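Local coordinates for protein of unknown function with a Fic domain (Bacteroides thetaiotaomicron VPI-5482, PDB 3CUC) that is of unknown function but belongs to the mainly helical Fic/DOC family of proteins, at residues L95-I100 / F159-V164; D165-E170 / A183-R188. One frame throughout, in Å; residues are numbered along the deposited sequence.

How the contacts relate
Contacts 1 and 2 follow each other along helix 156-173, whose first part meets the start of helix 97-107 and whose next turns run antiparallel to helix 178-192. They are in series: contact 1 closes at residue 164 and contact 2 opens at 165. Their centres lie about 10 Å apart, on the same side of the chain's centre, and all four segments belong to the Fic/DOC region of the chain. L95 joins them, with its N probably hydrogen-bonded to N168 OD1 at 2.9 Å and its side chain packed on Y167 and L185. L163 adds packing on R188. Helix 156-173 is thus shared, gripped by helix 97-107 from earlier and helix 178-192 from later in the sequence.

Contact 1. Residues L95-I100 / F159-V164; sequences LTESFI and FMTSLV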
ATOM      1  N   LEU A  95      12.649   7.299   4.473  1.00 48.47           N
ATOM      2  CA  LEU A  95      12.016   7.013   3.189  1.00 48.05           C
ATOM      3  C   LEU A  95      12.731   7.796   2.094  1.00 48.42           C
ATOM      4  O   LEU A  95      12.873   9.017   2.177  1.00 50.21           O
ATOM      5  CB  LEU A  95      10.526   7.381   3.227  1.00 48.16           C
ATOM      6  CG  LEU A  95       9.686   6.992   2.011  1.00 46.65           C
ATOM      7  CD1 LEU A  95       9.777   5.505   1.766  1.00 44.45           C
ATOM      8  CD2 LEU A  95       8.241   7.415   2.213  1.00 45.88           C
ATOM      9  N   THR A  96      13.196   7.087   1.078  1.00 47.32           N
ATOM     10  CA  THR A  96      13.990   7.698   0.027  1.00 46.18           C
ATOM     11  C   THR A  96      13.279   7.592  -1.312  1.00 46.45           C
ATOM     12  O   THR A  96      12.534   6.638  -1.558  1.00 46.19           O
ATOM     13  CB  THR A  96      15.346   7.001  -0.080  1.00 45.95           C
ATOM     14  OG1 THR A  96      15.139   5.586  -0.114  1.00 46.27           O
ATOM     15  CG2 THR A  96      16.221   7.351   1.117  1.00 38.85           C
ATOM     16  N   GLU A  97      13.508   8.579  -2.175  1.00 46.84           N
ATOM     17  CA  GLU A  97      13.017   8.507  -3.549  1.00 47.09           C
ATOM     18  C   GLU A  97      13.593   7.280  -4.252  1.00 46.52           C
ATOM     19  O   GLU A  97      12.890   6.622  -5.009  1.00 47.36           O
ATOM     20  CB  GLU A  97      13.360   9.774  -4.339  1.00 46.64           C
ATOM     21  CG  GLU A  97      12.564  11.002  -3.936  1.00 48.12           C
ATOM     22  CD  GLU A  97      12.902  12.214  -4.784  1.00 49.55           C
ATOM     23  OE1 GLU A  97      12.625  12.177  -6.003  1.00 54.99           O
ATOM     24  OE2 GLU A  97      13.432  13.202  -4.227  1.00 53.62           O
ATOM     25  N   SER A  98      14.858   6.960  -3.985  1.00 46.11           N
ATOM     26  CA  SER A  98      15.506   5.822  -4.640  1.00 46.39           C
ATOM     27  C   SER A  98      14.882   4.492  -4.246  1.00 46.81           C
ATOM     28  O   SER A  98      14.800   3.584  -5.074  1.00 47.06           O
ATOM     29  CB  SER A  98      17.007   5.801  -4.361  1.00 45.80           C
ATOM     30  OG  SER A  98      17.277   6.174  -3.023  1.00 49.76           O
ATOM     31  N   PHE A  99      14.431   4.370  -2.998  1.00 47.20           N
ATOM     32  CA  PHE A  99      13.743   3.151  -2.571  1.00 47.20           C
ATOM     33  C   PHE A  99      12.428   2.986  -3.326  1.00 48.25           C
ATOM     34  O   PHE A  99      12.104   1.882  -3.765  1.00 49.42           O
ATOM     35  CB  PHE A  99      13.480   3.137  -1.060  1.00 46.80           C
ATOM     36  CG  PHE A  99      12.666   1.947  -0.600  1.00 46.02           C
ATOM     37  CD1 PHE A  99      13.238   0.680  -0.548  1.00 43.54           C
ATOM     38  CD2 PHE A  99      11.327   2.092  -0.238  1.00 40.93           C
ATOM     39  CE1 PHE A  99      12.495  -0.420  -0.139  1.00 43.47           C
ATOM     40  CE2 PHE A  99      10.576   0.997   0.169  1.00 43.08           C
ATOM     41  CZ  PHE A  99      11.159  -0.260   0.223  1.00 44.80           C
ATOM     42  N   ILE A 100      11.686   4.081  -3.484  1.00 48.37           N
ATOM     43  CA  ILE A 100      10.388   4.044  -4.157  1.00 48.31           C
ATOM     44  C   ILE A 100      10.566   3.684  -5.629  1.00 49.11           C
ATOM     45  O   ILE A 100       9.783   2.915  -6.189  1.00 47.92           O
ATOM     46  CB  ILE A 100       9.641   5.390  -4.035  1.00 48.19           C
ATOM     47  CG1 ILE A 100       9.331   5.702  -2.570  1.00 47.48           C
ATOM     48  CG2 ILE A 100       8.335   5.344  -4.815  1.00 45.61           C
ATOM     49  CD1 ILE A 100       8.827   7.106  -2.341  1.00 45.86           C
ATOM     50  N   PHE A 159       7.800  17.603  -6.727  1.00 55.96           N
ATOM     51  CA  PHE A 159       6.719  17.098  -5.872  1.00 55.04           C
ATOM     52  C   PHE A 159       7.149  15.893  -5.028  1.00 54.65           C
ATOM     53  O   PHE A 159       6.788  15.793  -3.853  1.00 55.06           O
ATOM     54  CB  PHE A 159       5.509  16.705  -6.732  1.00 54.36           C
ATOM     55  CG  PHE A 159       4.601  17.854  -7.085  1.00 53.93           C
ATOM     56  CD1 PHE A 159       5.087  19.152  -7.210  1.00 50.82           C
ATOM     57  CD2 PHE A 159       3.250  17.623  -7.320  1.00 54.50           C
ATOM     58  CE1 PHE A 159       4.240  20.195  -7.538  1.00 50.10           C
ATOM     59  CE2 PHE A 159       2.399  18.662  -7.653  1.00 54.32           C
ATOM     60  CZ  PHE A 159       2.894  19.951  -7.761  1.00 53.46           C
HETATM   61  N   MSE A 160       7.902  14.978  -5.643  1.00 53.47           N
HETATM   62  CA  MSE A 160       8.380  13.775  -4.966  1.00 51.91           C
HETATM   63  C   MSE A 160       9.427  14.094  -3.908  1.00 51.59           C
HETATM   64  O   MSE A 160       9.372  13.553  -2.807  1.00 53.46           O
HETATM   65  CB  MSE A 160       8.942  12.767  -5.973  1.00 51.07           C
HETATM   66  CG  MSE A 160       7.875  12.099  -6.816  1.00 48.03           C
HETATM   67 SE   MSE A 160       6.662  11.080  -5.743  0.75 35.41          SE
HETATM   68  CE  MSE A 160       7.812   9.550  -5.296  1.00 33.48           C
ATOM     69  N   THR A 161      10.374  14.970  -4.222  1.00 49.82           N
ATOM     70  CA  THR A 161      11.342  15.397  -3.217  1.00 48.85           C
ATOM     71  C   THR A 161      10.628  16.033  -2.026  1.00 48.87           C
ATOM     72  O   THR A 161      11.025  15.828  -0.884  1.00 48.48           O
ATOM     73  CB  THR A 161      12.367  16.383  -3.790  1.00 48.71           C
ATOM     74  OG1 THR A 161      13.042  15.775  -4.892  1.00 50.36           O
ATOM     75  CG2 THR A 161      13.394  16.782  -2.730  1.00 43.83           C
ATOM     76  N   SER A 162       9.567  16.792  -2.297  1.00 48.68           N
ATOM     77  CA  SER A 162       8.768  17.397  -1.231  1.00 48.42           C
ATOM     78  C   SER A 162       8.055  16.348  -0.386  1.00 48.48           C
ATOM     79  O   SER A 162       7.933  16.509   0.832  1.00 48.62           O
ATOM     80  CB  SER A 162       7.745  18.377  -1.811  1.00 47.83           C
ATOM     81  OG  SER A 162       8.400  19.537  -2.281  1.00 47.08           O
ATOM     82  N   LEU A 163       7.591  15.281  -1.040  1.00 47.87           N
ATOM     83  CA  LEU A 163       6.830  14.222  -0.383  1.00 47.23           C
ATOM     84  C   LEU A 163       7.688  13.449   0.613  1.00 48.15           C
ATOM     85  O   LEU A 163       7.282  13.237   1.758  1.00 48.17           O
ATOM     86  CB  LEU A 163       6.260  13.261  -1.424  1.00 47.21           C
ATOM     87  CG  LEU A 163       5.322  12.162  -0.920  1.00 47.63           C
ATOM     88  CD1 LEU A 163       3.989  12.753  -0.485  1.00 42.37           C
ATOM     89  CD2 LEU A 163       5.130  11.101  -2.012  1.00 45.45           C
ATOM     90  N   VAL A 164       8.872  13.026   0.176  1.00 48.15           N
ATOM     91  CA  VAL A 164       9.765  12.273   1.058  1.00 48.64           C
ATOM     92  C   VAL A 164      10.310  13.169   2.170  1.00 48.83           C
ATOM     93  O   VAL A 164      10.386  12.748   3.320  1.00 49.82           O
ATOM     94  CB  VAL A 164      10.928  11.571   0.302  1.00 48.43           C
ATOM     95  CG1 VAL A 164      10.393  10.445  -0.558  1.00 47.64           C
ATOM     96  CG2 VAL A 164      11.724  12.559  -0.528  1.00 48.08           C
TER
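V164 is the bump that fills the hollow at the start of helix 97-107, where the mainly helical Fic fold lays the N-terminal end of this helix against the flank of helix 156-173. Its CB faces L95 O at 3.7 Å, CG1 packs between T96 C and I100 CD1, and CG2 rests on E97 CG at 3.8 Å, the two side chains meeting at about a right angle. L95 CG closes the hollow beyond CG1. Deeper in, I100 and the selenomethionine M160, its chain bent at chi2 and chi3, meet tip to tip, CD1 to CE at 4.0 Å. M160 also packs on P194 and I100 on F195, both of the HPFxDGNGR signature segment. On the outer side E97 is stretched straight beyond CG (chi2 -178°), which carries its carboxylate over M160 CB to T161. There OE1 is hydrogen-bonded to Y133 OH. T96 is the N-cap of helix 97-107, its OG1 accepting from F99 N at 3.2 Å. E97 OE2 lies 2.7 Å from T161 OG1, a possible hydrogen bond, since P157 O, one turn back, is also within reach of the threonine hydroxyl proton.

Contact 2. Residues D165-E170 / A183-R188; sequences DWYNLE and ALLHYR
R188 NH1 stands 3.1 Å above the indole plane of W166, over the five-membered ring and within 3.4 Å of all five of its atoms. This is a cation-pi contact, with R188 CZ 4.1 Å from the centroid of that ring, although the guanidinium is tilted 45° to the indole and does not stack flat. The arginine chain, extended from CG to NE, passes over the same face, so that CD makes a CH-pi contact with the six-membered ring. R188 NH2 is held by A250 O, which helps fix the guanidinium in this position. E170 CG lies over the opposite indole face, 3.3 Å from its plane, and the indole is clasped between the two helices' side chains. With CG anti to the backbone N (chi1 161°), W166 sends its six-membered ring toward helix 178-192: CZ2 meets L184 CD2 at 3.8 Å, and the ring edge faces L185 N. Beside it, L185 CD2 touches Y167 CD1, as V210 of helix 199-213 backs both residues. The short segments run antiparallel at 176°, their axes 11.2 Å apart, a separation filled by W166 and its neighbours within the antiparallel helical hairpin of the Fic core that leads into its HPFxDGNGR signature.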
ATOM      1  N   ASP A 165      10.668  14.406   1.836  1.00 48.78           N
ATOM      2  CA  ASP A 165      11.080  15.375   2.851  1.00 49.07           C
ATOM      3  C   ASP A 165       9.954  15.590   3.859  1.00 48.57           C
ATOM      4  O   ASP A 165      10.195  15.599   5.063  1.00 48.31           O
ATOM      5  CB  ASP A 165      11.488  16.717   2.224  1.00 49.06           C
ATOM      6  CG  ASP A 165      12.782  16.630   1.409  1.00 51.26           C
ATOM      7  OD1 ASP A 165      13.315  15.513   1.211  1.00 55.36           O
ATOM      8  OD2 ASP A 165      13.261  17.690   0.951  1.00 53.59           O
ATOM      9  N   TRP A 166       8.727  15.742   3.365  1.00 48.24           N
ATOM     10  CA  TRP A 166       7.574  15.918   4.243  1.00 47.99           C
ATOM     11  C   TRP A 166       7.390  14.707   5.160  1.00 48.48           C
ATOM     12  O   TRP A 166       7.177  14.859   6.370  1.00 47.79           O
ATOM     13  CB  TRP A 166       6.283  16.152   3.444  1.00 47.27           C
ATOM     14  CG  TRP A 166       5.063  15.871   4.265  1.00 46.59           C
ATOM     15  CD1 TRP A 166       4.495  16.689   5.194  1.00 46.25           C
ATOM     16  CD2 TRP A 166       4.298  14.663   4.273  1.00 46.11           C
ATOM     17  NE1 TRP A 166       3.410  16.075   5.766  1.00 45.03           N
ATOM     18  CE2 TRP A 166       3.266  14.828   5.218  1.00 45.61           C
ATOM     19  CE3 TRP A 166       4.382  13.456   3.566  1.00 46.19           C
ATOM     20  CZ2 TRP A 166       2.318  13.836   5.473  1.00 46.83           C
ATOM     21  CZ3 TRP A 166       3.445  12.469   3.822  1.00 46.86           C
ATOM     22  CH2 TRP A 166       2.423  12.665   4.766  1.00 47.80           C
ATOM     23  N   TYR A 167       7.457  13.511   4.572  1.00 48.94           N
ATOM     24  CA  TYR A 167       7.192  12.279   5.313  1.00 49.08           C
ATOM     25  C   TYR A 167       8.165  12.142   6.479  1.00 48.89           C
ATOM     26  O   TYR A 167       7.760  11.989   7.634  1.00 48.90           O
ATOM     27  CB  TYR A 167       7.283  11.047   4.400  1.00 48.79           C
ATOM     28  CG  TYR A 167       7.251   9.757   5.179  1.00 49.48           C
ATOM     29  CD1 TYR A 167       6.039   9.194   5.581  1.00 50.51           C
ATOM     30  CD2 TYR A 167       8.430   9.121   5.559  1.00 46.05           C
ATOM     31  CE1 TYR A 167       6.003   8.016   6.329  1.00 49.85           C
ATOM     32  CE2 TYR A 167       8.405   7.946   6.307  1.00 46.83           C
ATOM     33  CZ  TYR A 167       7.189   7.399   6.690  1.00 48.47           C
ATOM     34  OH  TYR A 167       7.158   6.239   7.433  1.00 51.36           O
ATOM     35  N   ASN A 168       9.451  12.216   6.160  1.00 48.12           N
ATOM     36  CA  ASN A 168      10.501  12.045   7.152  1.00 47.62           C
ATOM     37  C   ASN A 168      10.483  13.132   8.239  1.00 48.22           C
ATOM     38  O   ASN A 168      10.944  12.904   9.361  1.00 47.73           O
ATOM     39  CB  ASN A 168      11.866  11.993   6.463  1.00 47.28           C
ATOM     40  CG  ASN A 168      12.008  10.793   5.528  1.00 45.86           C
ATOM     41  OD1 ASN A 168      11.789   9.651   5.923  1.00 48.96           O
ATOM     42  ND2 ASN A 168      12.379  11.056   4.287  1.00 41.57           N
ATOM     43  N   LEU A 169       9.953  14.308   7.914  1.00 49.26           N
ATOM     44  CA  LEU A 169       9.793  15.361   8.910  1.00 50.21           C
ATOM     45  C   LEU A 169       8.691  14.982   9.893  1.00 50.14           C
ATOM     46  O   LEU A 169       8.835  15.186  11.097  1.00 49.54           O
ATOM     47  CB  LEU A 169       9.460  16.700   8.254  1.00 50.88           C
ATOM     48  CG  LEU A 169       9.736  17.906   9.159  1.00 52.69           C
ATOM     49  CD1 LEU A 169      11.205  18.300   9.057  1.00 54.13           C
ATOM     50  CD2 LEU A 169       8.834  19.078   8.807  1.00 50.74           C
ATOM     51  N   GLU A 170       7.593  14.437   9.370  1.00 50.08           N
ATOM     52  CA  GLU A 170       6.507  13.940  10.210  1.00 50.40           C
ATOM     53  C   GLU A 170       6.990  12.796  11.098  1.00 50.08           C
ATOM     54  O   GLU A 170       6.661  12.743  12.278  1.00 49.65           O
ATOM     55  CB  GLU A 170       5.315  13.485   9.357  1.00 50.73           C
ATOM     56  CG  GLU A 170       4.562  14.621   8.680  1.00 52.35           C
ATOM     57  CD  GLU A 170       4.054  15.657   9.661  1.00 53.30           C
ATOM     58  OE1 GLU A 170       3.677  15.287  10.789  1.00 56.00           O
ATOM     59  OE2 GLU A 170       4.036  16.847   9.299  1.00 54.81           O
ATOM     60  N   ALA A 183      -2.112   7.003   5.814  1.00 46.06           N
ATOM     61  CA  ALA A 183      -3.214   7.460   4.964  1.00 46.32           C
ATOM     62  C   ALA A 183      -2.799   8.653   4.121  1.00 46.78           C
ATOM     63  O   ALA A 183      -3.080   8.698   2.930  1.00 47.27           O
ATOM     64  CB  ALA A 183      -4.430   7.813   5.806  1.00 46.04           C
ATOM     65  N   LEU A 184      -2.116   9.608   4.743  1.00 47.50           N
ATOM     66  CA  LEU A 184      -1.728  10.840   4.061  1.00 48.09           C
ATOM     67  C   LEU A 184      -0.598  10.601   3.065  1.00 48.00           C
ATOM     68  O   LEU A 184      -0.589  11.208   1.995  1.00 48.69           O
ATOM     69  CB  LEU A 184      -1.341  11.921   5.076  1.00 48.16           C
ATOM     70  CG  LEU A 184      -1.502  13.389   4.667  1.00 49.36           C
ATOM     71  CD1 LEU A 184      -2.822  13.654   3.940  1.00 49.03           C
ATOM     72  CD2 LEU A 184      -1.404  14.264   5.906  1.00 48.26           C
ATOM     73  N   LEU A 185       0.338   9.713   3.405  1.00 47.52           N
ATOM     74  CA  LEU A 185       1.387   9.293   2.463  1.00 46.87           C
ATOM     75  C   LEU A 185       0.788   8.643   1.210  1.00 47.48           C
ATOM     76  O   LEU A 185       1.189   8.957   0.087  1.00 47.42           O
ATOM     77  CB  LEU A 185       2.375   8.324   3.131  1.00 46.45           C
ATOM     78  CG  LEU A 185       3.520   7.777   2.261  1.00 45.07           C
ATOM     79  CD1 LEU A 185       4.312   8.908   1.616  1.00 39.73           C
ATOM     80  CD2 LEU A 185       4.439   6.873   3.067  1.00 45.44           C
ATOM     81  N   HIS A 186      -0.159   7.732   1.418  1.00 47.81           N
ATOM     82  CA  HIS A 186      -0.871   7.071   0.326  1.00 47.94           C
ATOM     83  C   HIS A 186      -1.558   8.103  -0.556  1.00 47.86           C
ATOM     84  O   HIS A 186      -1.410   8.093  -1.783  1.00 47.11           O
ATOM     85  CB  HIS A 186      -1.911   6.107   0.905  1.00 48.40           C
ATOM     86  CG  HIS A 186      -2.756   5.416  -0.121  1.00 48.80           C
ATOM     87  ND1 HIS A 186      -3.540   6.095  -1.027  1.00 47.97           N
ATOM     88  CD2 HIS A 186      -2.963   4.099  -0.357  1.00 52.79           C
ATOM     89  CE1 HIS A 186      -4.178   5.227  -1.790  1.00 51.16           C
ATOM     90  NE2 HIS A 186      -3.849   4.008  -1.402  1.00 49.57           N
ATOM     91  N   TYR A 187      -2.302   9.002   0.077  1.00 48.36           N
ATOM     92  CA  TYR A 187      -3.119   9.959  -0.662  1.00 48.65           C
ATOM     93  C   TYR A 187      -2.283  10.911  -1.500  1.00 48.21           C
ATOM     94  O   TYR A 187      -2.518  11.057  -2.696  1.00 47.40           O
ATOM     95  CB  TYR A 187      -4.014  10.767   0.273  1.00 49.23           C
ATOM     96  CG  TYR A 187      -4.969  11.631  -0.505  1.00 49.86           C
ATOM     97  CD1 TYR A 187      -6.122  11.086  -1.066  1.00 49.28           C
ATOM     98  CD2 TYR A 187      -4.702  12.978  -0.722  1.00 49.88           C
ATOM     99  CE1 TYR A 187      -6.996  11.864  -1.800  1.00 50.90           C
ATOM    100  CE2 TYR A 187      -5.566  13.768  -1.456  1.00 51.50           C
ATOM    101  CZ  TYR A 187      -6.714  13.209  -1.996  1.00 52.29           C
ATOM    102  OH  TYR A 187      -7.582  14.001  -2.724  1.00 51.28           O
ATOM    103  N   ARG A 188      -1.314  11.559  -0.866  1.00 48.74           N
ATOM    104  CA  ARG A 188      -0.435  12.489  -1.566  1.00 49.10           C
ATOM    105  C   ARG A 188       0.316  11.804  -2.702  1.00 49.95           C
ATOM    106  O   ARG A 188       0.375  12.336  -3.814  1.00 50.19           O
ATOM    107  CB  ARG A 188       0.539  13.144  -0.590  1.00 49.03           C
ATOM    108  CG  ARG A 188      -0.152  14.089   0.369  1.00 49.11           C
ATOM    109  CD  ARG A 188       0.830  14.767   1.295  1.00 49.11           C
ATOM    110  NE  ARG A 188       0.240  15.939   1.936  1.00 51.15           N
ATOM    111  CZ  ARG A 188       0.920  16.840   2.640  1.00 48.14           C
ATOM    112  NH1 ARG A 188       2.232  16.731   2.802  1.00 51.43           N
ATOM    113  NH2 ARG A 188       0.282  17.865   3.182  1.00 48.11           N
TER